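Alpha-amylase (Eisenia fetida, PDB 6M4K) probably cuts internal alpha-1,4-glucosidic linkages in starch-like polysaccharides, as a calcium-binding glycoside hydrolase of family 13. Local coordinates at residues Q5-Y10 with A231-E236; F23-T28 with K373-F378; V45-P50 with I98-V103; S345-R350 with E381-H386. One frame throughout, in Å; residues are numbered along the deposited sequence.

Contact 1: Q5-Y10 with A231-E236; sequences QYFGSY and AYIYQE
Tyr10 and Tyr232 bring their CA atoms to 5.1 Å where the irregular segment 5-10 passes the start of barrel strand 232-235, and one nearly straight backbone hydrogen bond (166°) from Ile233 N to Phe7 O, 2.8 Å long, ties the two. The same carbonyl also meets the CA-H of Tyr232. Much of the side-chain contact is made on the Tyr232 ring, and Phe7 carries about as much. Tyr10 CB sits over the middle of one face, 3.5 Å from the Tyr232 ring centroid, a CH-pi contact, while the Tyr10 ring leans obliquely beside it with the planes 50° apart. With CG anti to its own N (chi1 -180°), the Tyr232 ring extends alongside segment 5-10, and its CE1 comes to 3.4 Å from Gly8 O. At the other end of the contact, Phe7 lies alongside Ile233, with Phe7 CB 3.5 Å from Ile233 CG1, and turns its ring edge to Ala231 O. A water joins Ser9 O to Ala231 O. The hydroxyls look elsewhere: Tyr10 OH bonds Asp17 and Tyr232 OH bonds His339, on whose ring Tyr10 stacks. One direct backbone bond backed by aromatic packing thus fastens the N-terminal segment over the end of the barrel where its strands begin.

Contact 2: F23-T28 with K373-F378; sequences FEWKWT and KDVECF. With SO4 (sulfate ion), chain G; SO4 (sulfate ion), chain E.
Trp25 and Lys26 face Val375 and Asp374 across two irregular backbones that stay well separated, the Trp25 and Val375 CA atoms 7.4 Å apart, and a water spans from Lys26 N to Lys373 O. Val375 crosses the indole at about a right angle. Its CG2 stands over the six-membered ring of Trp25, 3.7 Å from the centroid and 13° off the normal, and its CG1 lies beside Trp25 CH2. With an alanine here instead of Trp25, Val375 would probably lose the flat surface it rests on, and a gap is likely to open beside the Cys377 sulfur. Nearer the surface, the Lys26 chain bends at chi3 (-65°) and brings NZ to Asp374 OD1, a salt bridge of 2.7 Å that enters on the anti side of the carboxylate, 25° out of its plane. Lys26 NZ also donates to a sulfate, with sulfate O3 at 2.8 Å, and to Thr372 O. A second water links Thr28 OG1 to Asp374 OD1, and the backbone N-H of Asp374 is donated to another sulfate. Both ions probably come from the crystallisation liquor. Lys26 is the N-cap residue of helix 27-39, so the salt bridge sits right at the helix start. The contact joins the loop after the first strand of the (beta/alpha)8 barrel to the long excursion between the eighth strand, 339-344, and helix 389-401, where the barrel closes on itself.

Contact 3: V45-P50 with I98-V103; sequences VQVSPP and IYVDGV
Val45-Val47 and Ile98-Val100 pair as neighbouring parallel strands of the (beta/alpha)8 barrel, the two beta arms of a beta-alpha-beta unit whose connection includes helix 81-93. The strand axes come within 4.7 Å at an angle of 29°. Tyr99 is gripped from both ends: its N donates to Val45 O at 2.8 Å and its O accepts from Val47 N at 2.9 Å. A third, more bent bond (148°) runs from Asp101 N to Val47 O. Past the end of strand 45-47 two prolines continue the packing: Pro50 CD touches Val100 CG1 at 3.5 Å, and Pro49 lies alongside Asp101 with CD 3.7 Å from Asp101 CB. With chi1 at -164°, the Asp101 carboxylate swings away from its own N, and a water joins Asp101 OD2 (2.6 Å) to Gln46 NE2 (2.9 Å). OD1 forms a salt bridge with Arg198 and OD2 also bonds Tyr67 OH, while Gln46 OE1 receives Tyr234 and Arg341. A leucine in place of Asp101 would probably cost Arg198 this salt bridge and leave the bridging water without its closest acceptor. Gln46 and Tyr99 point to one face, the inside of the barrel. Val45, Val47, Ile98 and Val100 point to the other, where helix 27-39 covers Val45 and Val47 and helix 81-93 packs on Ile98 and Val100.

Contact 4: S345-R350 with E381-H386; sequences SYNWPR and EWICEH
Ile383 runs its side chain along the backbone of Ser345-Asn347. Its CB starts 3.3 Å from Ser345 O; CG1, set beside its own N at chi1 -54°, keeps 3.5 Å from that same oxygen and leans on the Tyr346 carbonyl carbon; the tip, CD1, ends 3.9 Å from Asn347 CB. The backbones beside it are bridged once, at Tyr346 and Trp382: Ile383 N donates to Ser345 O and Asn347 N to Glu381 O, the latter at 2.8 Å. Ser345 O has a second partner in a water that also takes the N-H of Cys384. The polar anchor is Glu385, bent at chi2 (94°) so that its carboxylate turns back on Ser345. Glu385 OE1 accepts Ser345 N at 2.8 Å, and OE2 takes the hydroxyl, Ser345 OG, at 2.6 Å on its syn lone pair. Two oxygens held by one residue fix the rotation of the carboxylate. Ser345 OG also bonds Gln305 NE2, while Tyr346 sends its own hydroxyl off to Val362. The two donors on its oxygens would favour the ionised form of Glu385 despite its burial, and it satisfies a backbone N-H just past the end of strand 339-344.

How the contacts relate
Contacts 1, 3 and 4 are buried, whereas contact 2 lies at the surface, where a salt bridge, with sulfate ions beside it, accompanies the Trp25-Val375 packing. Contact 4 instead has a single backbone bridge and a buried carboxylate bound by neutral donors. Contacts 1 and 3 share the barrel sheet and touch through Tyr234 and Gln46, but contact 3 is regular strand pairing and contact 1 a loop against a strand. Contacts 2 and 4 draw on the same long loop before helix 389-401, tied by the Cys377-Cys384 disulfide and the Lys373-Glu381 salt bridge. Contact 2 also reaches contact 3, Trp27 packing on Val47 and Pro50. Contacts 1 and 4 stand on opposite sides of the chain's centre.

Contact 1: Q5-Y10 with A231-E236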
# COMPACT_ATOMS: atom_id res chain seq x y z
N GLN A 5 -1.50 23.15 -8.84
CA GLN A 5 -1.53 21.83 -9.47
C GLN A 5 -1.92 20.79 -8.43
O GLN A 5 -1.46 20.82 -7.29
CB GLN A 5 -0.17 21.49 -10.06
CG GLN A 5 0.27 22.40 -11.20
CD GLN A 5 -0.55 22.20 -12.46
OE1 GLN A 5 -1.28 21.21 -12.60
NE2 GLN A 5 -0.43 23.13 -13.40
N TYR A 6 -2.78 19.86 -8.84
CA TYR A 6 -3.22 18.77 -7.98
C TYR A 6 -2.67 17.46 -8.52
O TYR A 6 -2.65 17.23 -9.73
CB TYR A 6 -4.76 18.72 -7.90
CG TYR A 6 -5.28 17.54 -7.10
CD1 TYR A 6 -5.08 17.47 -5.73
CD2 TYR A 6 -5.99 16.52 -7.71
CE1 TYR A 6 -5.56 16.39 -4.99
CE2 TYR A 6 -6.48 15.44 -6.98
CZ TYR A 6 -6.26 15.39 -5.62
OH TYR A 6 -6.72 14.32 -4.89
N PHE A 7 -2.21 16.60 -7.60
CA PHE A 7 -1.47 15.39 -7.94
C PHE A 7 -2.18 14.11 -7.50
O PHE A 7 -1.55 13.04 -7.54
CB PHE A 7 -0.05 15.47 -7.37
CG PHE A 7 0.76 16.61 -7.95
CD1 PHE A 7 0.62 17.90 -7.47
CD2 PHE A 7 1.65 16.37 -8.99
CE1 PHE A 7 1.35 18.95 -8.03
CE2 PHE A 7 2.40 17.41 -9.54
CZ PHE A 7 2.24 18.70 -9.06
N GLY A 8 -3.45 14.18 -7.10
CA GLY A 8 -4.13 13.00 -6.60
C GLY A 8 -4.80 12.13 -7.63
O GLY A 8 -5.43 11.12 -7.27
N SER A 9 -4.70 12.46 -8.91
CA SER A 9 -5.28 11.62 -9.95
C SER A 9 -4.21 10.68 -10.50
O SER A 9 -3.07 11.08 -10.74
CB SER A 9 -5.87 12.47 -11.08
OG SER A 9 -4.85 13.14 -11.80
N TYR A 10 -4.58 9.42 -10.67
CA TYR A 10 -3.69 8.41 -11.22
C TYR A 10 -4.21 7.98 -12.57
O TYR A 10 -5.33 8.32 -12.98
CB TYR A 10 -3.54 7.23 -10.26
CG TYR A 10 -4.83 6.57 -9.86
CD1 TYR A 10 -5.58 7.05 -8.80
CD2 TYR A 10 -5.29 5.46 -10.54
CE1 TYR A 10 -6.76 6.45 -8.43
CE2 TYR A 10 -6.47 4.84 -10.17
CZ TYR A 10 -7.20 5.35 -9.12
OH TYR A 10 -8.37 4.73 -8.75
N ALA A 231 2.23 13.84 -12.35
CA ALA A 231 2.52 12.59 -11.66
C ALA A 231 1.46 12.32 -10.59
O ALA A 231 0.85 13.25 -10.04
CB ALA A 231 3.89 12.69 -11.00
N TYR A 232 1.25 11.04 -10.29
CA TYR A 232 0.39 10.67 -9.17
C TYR A 232 1.17 10.74 -7.86
O TYR A 232 2.24 10.13 -7.74
CB TYR A 232 -0.10 9.24 -9.38
CG TYR A 232 -1.02 8.68 -8.31
CD1 TYR A 232 -1.99 9.46 -7.70
CD2 TYR A 232 -0.94 7.32 -7.95
CE1 TYR A 232 -2.86 8.92 -6.75
CE2 TYR A 232 -1.79 6.78 -7.00
CZ TYR A 232 -2.75 7.58 -6.41
OH TYR A 232 -3.63 7.06 -5.47
N ILE A 233 0.65 11.46 -6.88
CA ILE A 233 1.31 11.59 -5.58
C ILE A 233 0.34 11.10 -4.52
O ILE A 233 -0.78 11.63 -4.40
CB ILE A 233 1.74 13.03 -5.28
CG1 ILE A 233 2.69 13.57 -6.36
CG2 ILE A 233 2.34 13.12 -3.88
CD1 ILE A 233 4.05 12.94 -6.33
N TYR A 234 0.74 10.08 -3.77
CA TYR A 234 0.04 9.74 -2.54
C TYR A 234 1.01 9.84 -1.37
O TYR A 234 2.16 9.41 -1.46
CB TYR A 234 -0.72 8.41 -2.60
CG TYR A 234 0.06 7.17 -2.99
CD1 TYR A 234 0.34 6.90 -4.32
CD2 TYR A 234 0.47 6.25 -2.03
CE1 TYR A 234 1.02 5.75 -4.70
CE2 TYR A 234 1.13 5.08 -2.39
CZ TYR A 234 1.41 4.85 -3.73
OH TYR A 234 2.07 3.70 -4.12
N GLN A 235 0.54 10.44 -0.29
CA GLN A 235 1.40 10.91 0.79
C GLN A 235 1.18 10.04 2.01
O GLN A 235 0.04 9.84 2.44
CB GLN A 235 1.04 12.37 1.12
CG GLN A 235 1.30 13.32 -0.02
CD GLN A 235 0.51 14.60 0.13
OE1 GLN A 235 1.02 15.61 0.64
NE2 GLN A 235 -0.75 14.56 -0.26
N GLU A 236 2.26 9.48 2.55
CA GLU A 236 2.15 8.71 3.78
C GLU A 236 2.03 9.70 4.94
O GLU A 236 3.02 10.30 5.37
CB GLU A 236 3.34 7.80 4.00
CG GLU A 236 3.11 6.94 5.24
CD GLU A 236 4.35 6.58 6.05
OE1 GLU A 236 5.39 7.28 5.95
OE2 GLU A 236 4.27 5.59 6.81
O HOH W 1 -1.93 13.56 -10.67

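Contact 2: F23-T28 with K373-F378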
# COMPACT_ATOMS: atom_id res chain seq x y z
N PHE A 23 7.12 -5.26 -1.97
CA PHE A 23 8.05 -4.79 -0.95
C PHE A 23 9.38 -5.55 -1.04
O PHE A 23 9.41 -6.79 -0.93
CB PHE A 23 7.37 -5.02 0.41
CG PHE A 23 8.21 -4.69 1.61
CD1 PHE A 23 8.80 -3.44 1.78
CD2 PHE A 23 8.36 -5.63 2.63
CE1 PHE A 23 9.53 -3.13 2.92
CE2 PHE A 23 9.10 -5.33 3.78
CZ PHE A 23 9.69 -4.09 3.92
N GLU A 24 10.46 -4.81 -1.26
CA GLU A 24 11.82 -5.35 -1.36
C GLU A 24 12.04 -6.26 -2.56
O GLU A 24 13.09 -6.91 -2.65
CB GLU A 24 12.31 -6.02 -0.07
CG GLU A 24 12.59 -5.05 1.08
CD GLU A 24 13.99 -4.45 1.05
OE1 GLU A 24 14.71 -4.59 0.04
OE2 GLU A 24 14.37 -3.84 2.06
N TRP A 25 11.11 -6.32 -3.51
CA TRP A 25 11.38 -7.06 -4.74
C TRP A 25 12.48 -6.37 -5.55
O TRP A 25 12.53 -5.13 -5.65
CB TRP A 25 10.13 -7.17 -5.60
CG TRP A 25 9.09 -8.13 -5.09
CD1 TRP A 25 8.68 -8.32 -3.79
CD2 TRP A 25 8.30 -9.03 -5.88
NE1 TRP A 25 7.69 -9.28 -3.74
CE2 TRP A 25 7.45 -9.74 -5.01
CE3 TRP A 25 8.24 -9.31 -7.26
CZ2 TRP A 25 6.55 -10.70 -5.46
CZ3 TRP A 25 7.35 -10.27 -7.70
CH2 TRP A 25 6.52 -10.95 -6.81
N LYS A 26 13.33 -7.18 -6.17
CA LYS A 26 14.33 -6.69 -7.11
C LYS A 26 13.68 -6.23 -8.41
O LYS A 26 12.61 -6.70 -8.81
CB LYS A 26 15.35 -7.78 -7.45
CG LYS A 26 16.27 -8.16 -6.30
CD LYS A 26 17.35 -9.16 -6.74
CE LYS A 26 16.74 -10.49 -7.16
NZ LYS A 26 17.82 -11.52 -7.31
N TRP A 27 14.37 -5.31 -9.10
CA TRP A 27 13.83 -4.77 -10.35
C TRP A 27 13.62 -5.86 -11.39
O TRP A 27 12.63 -5.85 -12.13
CB TRP A 27 14.72 -3.66 -10.89
CG TRP A 27 15.05 -2.55 -9.94
CD1 TRP A 27 16.20 -1.83 -9.93
CD2 TRP A 27 14.24 -2.01 -8.87
NE1 TRP A 27 16.18 -0.90 -8.93
CE2 TRP A 27 14.98 -0.98 -8.26
CE3 TRP A 27 12.98 -2.32 -8.35
CZ2 TRP A 27 14.51 -0.25 -7.17
CZ3 TRP A 27 12.50 -1.60 -7.27
CH2 TRP A 27 13.27 -0.57 -6.70
N THR A 28 14.55 -6.82 -11.47
CA THR A 28 14.37 -7.88 -12.46
C THR A 28 13.13 -8.71 -12.18
O THR A 28 12.46 -9.16 -13.12
CB THR A 28 15.60 -8.78 -12.51
OG1 THR A 28 15.90 -9.25 -11.19
CG2 THR A 28 16.80 -8.02 -13.09
N LYS A 373 17.20 -12.54 -2.85
CA LYS A 373 16.93 -13.70 -3.69
C LYS A 373 15.92 -13.37 -4.77
O LYS A 373 15.05 -12.50 -4.60
CB LYS A 373 16.34 -14.83 -2.87
CG LYS A 373 17.27 -15.45 -1.87
CD LYS A 373 16.56 -16.65 -1.27
CE LYS A 373 17.25 -17.13 -0.05
NZ LYS A 373 16.64 -18.40 0.43
N ASP A 374 16.00 -14.11 -5.88
CA ASP A 374 14.92 -14.13 -6.85
C ASP A 374 13.64 -14.58 -6.17
O ASP A 374 13.63 -15.48 -5.32
CB ASP A 374 15.23 -15.13 -7.97
CG ASP A 374 16.30 -14.64 -8.93
OD1 ASP A 374 16.73 -13.48 -8.85
OD2 ASP A 374 16.72 -15.46 -9.78
N VAL A 375 12.53 -13.95 -6.55
CA VAL A 375 11.24 -14.32 -5.98
C VAL A 375 10.81 -15.69 -6.49
O VAL A 375 10.88 -15.98 -7.69
CB VAL A 375 10.17 -13.27 -6.33
CG1 VAL A 375 8.80 -13.75 -5.91
CG2 VAL A 375 10.51 -11.95 -5.68
N GLU A 376 10.32 -16.52 -5.58
CA GLU A 376 9.56 -17.72 -5.93
C GLU A 376 8.33 -17.73 -5.04
O GLU A 376 8.43 -17.97 -3.83
CB GLU A 376 10.38 -19.00 -5.73
CG GLU A 376 9.62 -20.24 -6.15
CD GLU A 376 10.37 -21.53 -5.89
OE1 GLU A 376 11.61 -21.49 -5.79
OE2 GLU A 376 9.71 -22.58 -5.77
N CYS A 377 7.18 -17.45 -5.62
CA CYS A 377 5.99 -17.28 -4.79
C CYS A 377 5.61 -18.57 -4.09
O CYS A 377 5.72 -19.66 -4.65
CB CYS A 377 4.83 -16.78 -5.65
SG CYS A 377 5.00 -15.04 -6.11
N PHE A 378 5.17 -18.43 -2.84
CA PHE A 378 4.59 -19.51 -2.05
C PHE A 378 5.62 -20.52 -1.56
O PHE A 378 5.25 -21.63 -1.17
CB PHE A 378 3.45 -20.24 -2.77
CG PHE A 378 2.50 -19.32 -3.52
CD1 PHE A 378 2.09 -18.12 -2.97
CD2 PHE A 378 2.03 -19.68 -4.77
CE1 PHE A 378 1.21 -17.29 -3.66
CE2 PHE A 378 1.15 -18.86 -5.46
CZ PHE A 378 0.75 -17.66 -4.90
S SO4 G . 19.46 -9.61 -10.16
O1 SO4 G . 19.74 -8.27 -9.66
O2 SO4 G . 18.03 -9.70 -10.43
O3 SO4 G . 19.78 -10.59 -9.13
O4 SO4 G . 20.23 -9.85 -11.38
S SO4 E . 18.47 -17.28 -5.66
O1 SO4 E . 17.49 -17.79 -4.70
O2 SO4 E . 18.10 -15.95 -6.14
O3 SO4 E . 18.54 -18.20 -6.79
O4 SO4 E . 19.77 -17.20 -5.00
O HOH W 2 13.45 -9.99 -5.63
O HOH W 3 15.12 -11.86 -10.87

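Contact 3: V45-P50 with I98-V103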
# COMPACT_ATOMS: atom_id res chain seq x y z
N VAL A 45 2.43 -0.79 -9.54
CA VAL A 45 3.30 -1.36 -8.51
C VAL A 45 3.97 -0.23 -7.75
O VAL A 45 4.58 0.65 -8.37
CB VAL A 45 4.39 -2.24 -9.13
CG1 VAL A 45 5.40 -2.70 -8.07
CG2 VAL A 45 3.77 -3.42 -9.82
N GLN A 46 3.90 -0.26 -6.43
CA GLN A 46 4.74 0.59 -5.60
C GLN A 46 6.05 -0.14 -5.34
O GLN A 46 6.05 -1.28 -4.86
CB GLN A 46 4.06 0.86 -4.26
CG GLN A 46 4.81 1.80 -3.36
CD GLN A 46 4.14 1.95 -2.04
OE1 GLN A 46 2.96 2.31 -1.97
NE2 GLN A 46 4.86 1.66 -0.95
N VAL A 47 7.17 0.50 -5.66
CA VAL A 47 8.49 -0.10 -5.53
C VAL A 47 9.22 0.50 -4.33
O VAL A 47 9.03 1.68 -3.99
CB VAL A 47 9.31 0.06 -6.83
CG1 VAL A 47 8.59 -0.55 -8.00
CG2 VAL A 47 9.67 1.53 -7.09
N SER A 48 10.08 -0.31 -3.71
CA SER A 48 10.85 0.13 -2.56
C SER A 48 11.80 1.27 -2.96
O SER A 48 12.12 1.43 -4.14
CB SER A 48 11.66 -1.05 -2.01
OG SER A 48 10.83 -1.95 -1.29
N PRO A 49 12.26 2.08 -2.00
CA PRO A 49 13.09 3.25 -2.34
C PRO A 49 14.23 2.86 -3.26
O PRO A 49 15.02 1.96 -2.94
CB PRO A 49 13.59 3.75 -0.98
CG PRO A 49 12.45 3.38 -0.04
CD PRO A 49 11.96 2.04 -0.55
N PRO A 50 14.33 3.49 -4.44
CA PRO A 50 15.29 3.03 -5.46
C PRO A 50 16.56 3.87 -5.49
O PRO A 50 17.47 3.55 -6.26
CB PRO A 50 14.50 3.23 -6.76
CG PRO A 50 13.71 4.48 -6.47
CD PRO A 50 13.29 4.35 -5.03
N ILE A 98 4.53 2.35 -12.43
CA ILE A 98 5.51 2.28 -11.34
C ILE A 98 5.37 3.52 -10.47
O ILE A 98 5.50 4.66 -10.97
CB ILE A 98 6.95 2.16 -11.89
CG1 ILE A 98 7.10 0.90 -12.74
CG2 ILE A 98 7.97 2.18 -10.74
CD1 ILE A 98 6.91 -0.42 -11.98
N TYR A 99 5.17 3.31 -9.17
CA TYR A 99 5.15 4.38 -8.19
C TYR A 99 6.35 4.20 -7.27
O TYR A 99 6.52 3.14 -6.66
CB TYR A 99 3.85 4.37 -7.39
CG TYR A 99 2.66 4.27 -8.32
CD1 TYR A 99 2.31 5.32 -9.14
CD2 TYR A 99 1.96 3.08 -8.45
CE1 TYR A 99 1.25 5.22 -10.03
CE2 TYR A 99 0.90 2.96 -9.33
CZ TYR A 99 0.55 4.03 -10.12
OH TYR A 99 -0.50 3.91 -11.00
N VAL A 100 7.18 5.22 -7.18
CA VAL A 100 8.41 5.15 -6.40
C VAL A 100 8.14 5.57 -4.96
O VAL A 100 7.52 6.60 -4.71
CB VAL A 100 9.49 6.03 -7.05
CG1 VAL A 100 10.60 6.36 -6.06
CG2 VAL A 100 10.05 5.32 -8.28
N ASP A 101 8.64 4.78 -4.02
CA ASP A 101 8.66 5.14 -2.60
C ASP A 101 9.74 6.22 -2.43
O ASP A 101 10.95 5.93 -2.45
CB ASP A 101 8.96 3.88 -1.80
CG ASP A 101 8.66 4.01 -0.33
OD1 ASP A 101 8.70 5.11 0.23
OD2 ASP A 101 8.42 2.94 0.30
N GLY A 102 9.31 7.47 -2.31
CA GLY A 102 10.20 8.61 -2.33
C GLY A 102 10.43 9.11 -0.92
O GLY A 102 9.47 9.44 -0.21
N VAL A 103 11.69 9.15 -0.50
CA VAL A 103 12.06 9.44 0.88
C VAL A 103 12.72 10.82 0.89
O VAL A 103 13.91 10.94 0.60
CB VAL A 103 12.98 8.35 1.45
CG1 VAL A 103 13.25 8.63 2.92
CG2 VAL A 103 12.34 6.98 1.26
O HOH W 4 7.64 0.95 -1.21

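Contact 4: S345-R350 with E381-H386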
# COMPACT_ATOMS: atom_id res chain seq x y z
N SER A 345 4.22 -9.36 0.58
CA SER A 345 5.16 -9.47 1.69
C SER A 345 6.18 -10.59 1.50
O SER A 345 6.02 -11.49 0.66
CB SER A 345 4.41 -9.77 2.99
OG SER A 345 3.34 -8.87 3.18
N TYR A 346 7.19 -10.55 2.36
CA TYR A 346 8.05 -11.70 2.58
C TYR A 346 7.90 -12.19 4.02
O TYR A 346 7.52 -11.44 4.92
CB TYR A 346 9.51 -11.39 2.24
CG TYR A 346 10.17 -10.27 3.04
CD1 TYR A 346 10.63 -10.51 4.34
CD2 TYR A 346 10.37 -9.00 2.50
CE1 TYR A 346 11.26 -9.52 5.06
CE2 TYR A 346 11.01 -8.01 3.22
CZ TYR A 346 11.46 -8.27 4.50
OH TYR A 346 12.10 -7.28 5.20
N ASN A 347 8.23 -13.46 4.22
CA ASN A 347 8.21 -14.06 5.54
C ASN A 347 9.47 -13.70 6.31
O ASN A 347 10.54 -13.49 5.74
CB ASN A 347 8.10 -15.58 5.39
CG ASN A 347 7.52 -16.26 6.62
OD1 ASN A 347 7.12 -15.62 7.58
ND2 ASN A 347 7.47 -17.59 6.57
N TRP A 348 9.34 -13.63 7.63
CA TRP A 348 10.48 -13.39 8.49
C TRP A 348 10.16 -13.99 9.85
O TRP A 348 8.99 -14.30 10.13
CB TRP A 348 10.80 -11.89 8.60
CG TRP A 348 9.95 -11.12 9.58
CD1 TRP A 348 10.27 -10.80 10.88
CD2 TRP A 348 8.65 -10.55 9.34
NE1 TRP A 348 9.24 -10.07 11.46
CE2 TRP A 348 8.24 -9.92 10.53
CE3 TRP A 348 7.79 -10.52 8.23
CZ2 TRP A 348 7.02 -9.26 10.64
CZ3 TRP A 348 6.57 -9.86 8.35
CH2 TRP A 348 6.20 -9.25 9.55
N PRO A 349 11.20 -14.23 10.71
CA PRO A 349 10.92 -14.91 12.00
C PRO A 349 10.31 -13.97 13.03
O PRO A 349 10.93 -13.63 14.05
CB PRO A 349 12.31 -15.43 12.40
CG PRO A 349 13.23 -14.39 11.86
CD PRO A 349 12.64 -14.00 10.52
N ARG A 350 9.08 -13.54 12.77
CA ARG A 350 8.38 -12.67 13.71
C ARG A 350 8.37 -13.30 15.09
O ARG A 350 8.04 -14.48 15.24
CB ARG A 350 6.94 -12.43 13.23
CG ARG A 350 6.19 -11.36 14.04
CD ARG A 350 4.74 -11.23 13.61
NE ARG A 350 3.97 -12.36 14.12
CZ ARG A 350 2.64 -12.43 14.12
NH1 ARG A 350 1.91 -11.44 13.63
NH2 ARG A 350 2.04 -13.50 14.64
N GLU A 381 9.02 -18.24 1.79
CA GLU A 381 9.80 -17.02 1.94
C GLU A 381 9.13 -15.81 1.32
O GLU A 381 9.12 -14.74 1.94
CB GLU A 381 11.20 -17.19 1.33
CG GLU A 381 11.94 -18.39 1.91
CD GLU A 381 13.25 -18.66 1.22
OE1 GLU A 381 14.13 -17.77 1.22
OE2 GLU A 381 13.42 -19.77 0.68
N TRP A 382 8.58 -15.94 0.11
CA TRP A 382 7.81 -14.88 -0.52
C TRP A 382 6.33 -15.21 -0.39
O TRP A 382 5.88 -16.27 -0.83
CB TRP A 382 8.22 -14.75 -1.98
CG TRP A 382 9.67 -14.40 -2.15
CD1 TRP A 382 10.71 -15.28 -2.37
CD2 TRP A 382 10.26 -13.09 -2.08
NE1 TRP A 382 11.89 -14.59 -2.46
CE2 TRP A 382 11.65 -13.25 -2.29
CE3 TRP A 382 9.75 -11.80 -1.87
CZ2 TRP A 382 12.53 -12.17 -2.30
CZ3 TRP A 382 10.64 -10.72 -1.88
CH2 TRP A 382 12.01 -10.91 -2.10
N ILE A 383 5.56 -14.29 0.21
CA ILE A 383 4.15 -14.55 0.49
C ILE A 383 3.29 -14.37 -0.75
O ILE A 383 2.36 -15.15 -1.00
CB ILE A 383 3.68 -13.66 1.66
CG1 ILE A 383 4.60 -13.84 2.88
CG2 ILE A 383 2.21 -13.94 1.99
CD1 ILE A 383 4.71 -15.29 3.40
N CYS A 384 3.56 -13.32 -1.53
CA CYS A 384 2.86 -13.05 -2.79
C CYS A 384 1.34 -12.97 -2.64
O CYS A 384 0.60 -13.61 -3.39
CB CYS A 384 3.25 -14.05 -3.87
SG CYS A 384 4.98 -14.01 -4.32
N GLU A 385 0.88 -12.18 -1.67
CA GLU A 385 -0.56 -12.02 -1.44
C GLU A 385 -1.31 -11.66 -2.72
O GLU A 385 -2.46 -12.07 -2.91
CB GLU A 385 -0.82 -10.93 -0.40
CG GLU A 385 -0.37 -11.25 1.03
CD GLU A 385 1.01 -10.73 1.35
OE1 GLU A 385 1.94 -10.91 0.53
OE2 GLU A 385 1.17 -10.14 2.43
N HIS A 386 -0.70 -10.85 -3.58
CA HIS A 386 -1.38 -10.41 -4.79
C HIS A 386 -1.64 -11.56 -5.75
O HIS A 386 -2.50 -11.43 -6.63
CB HIS A 386 -0.56 -9.31 -5.48
CG HIS A 386 0.74 -9.80 -6.03
ND1 HIS A 386 1.82 -10.11 -5.23
CD2 HIS A 386 1.12 -10.06 -7.30
CE1 HIS A 386 2.81 -10.53 -5.99
NE2 HIS A 386 2.41 -10.51 -7.25
O HOH W 5 5.62 -11.15 -2.09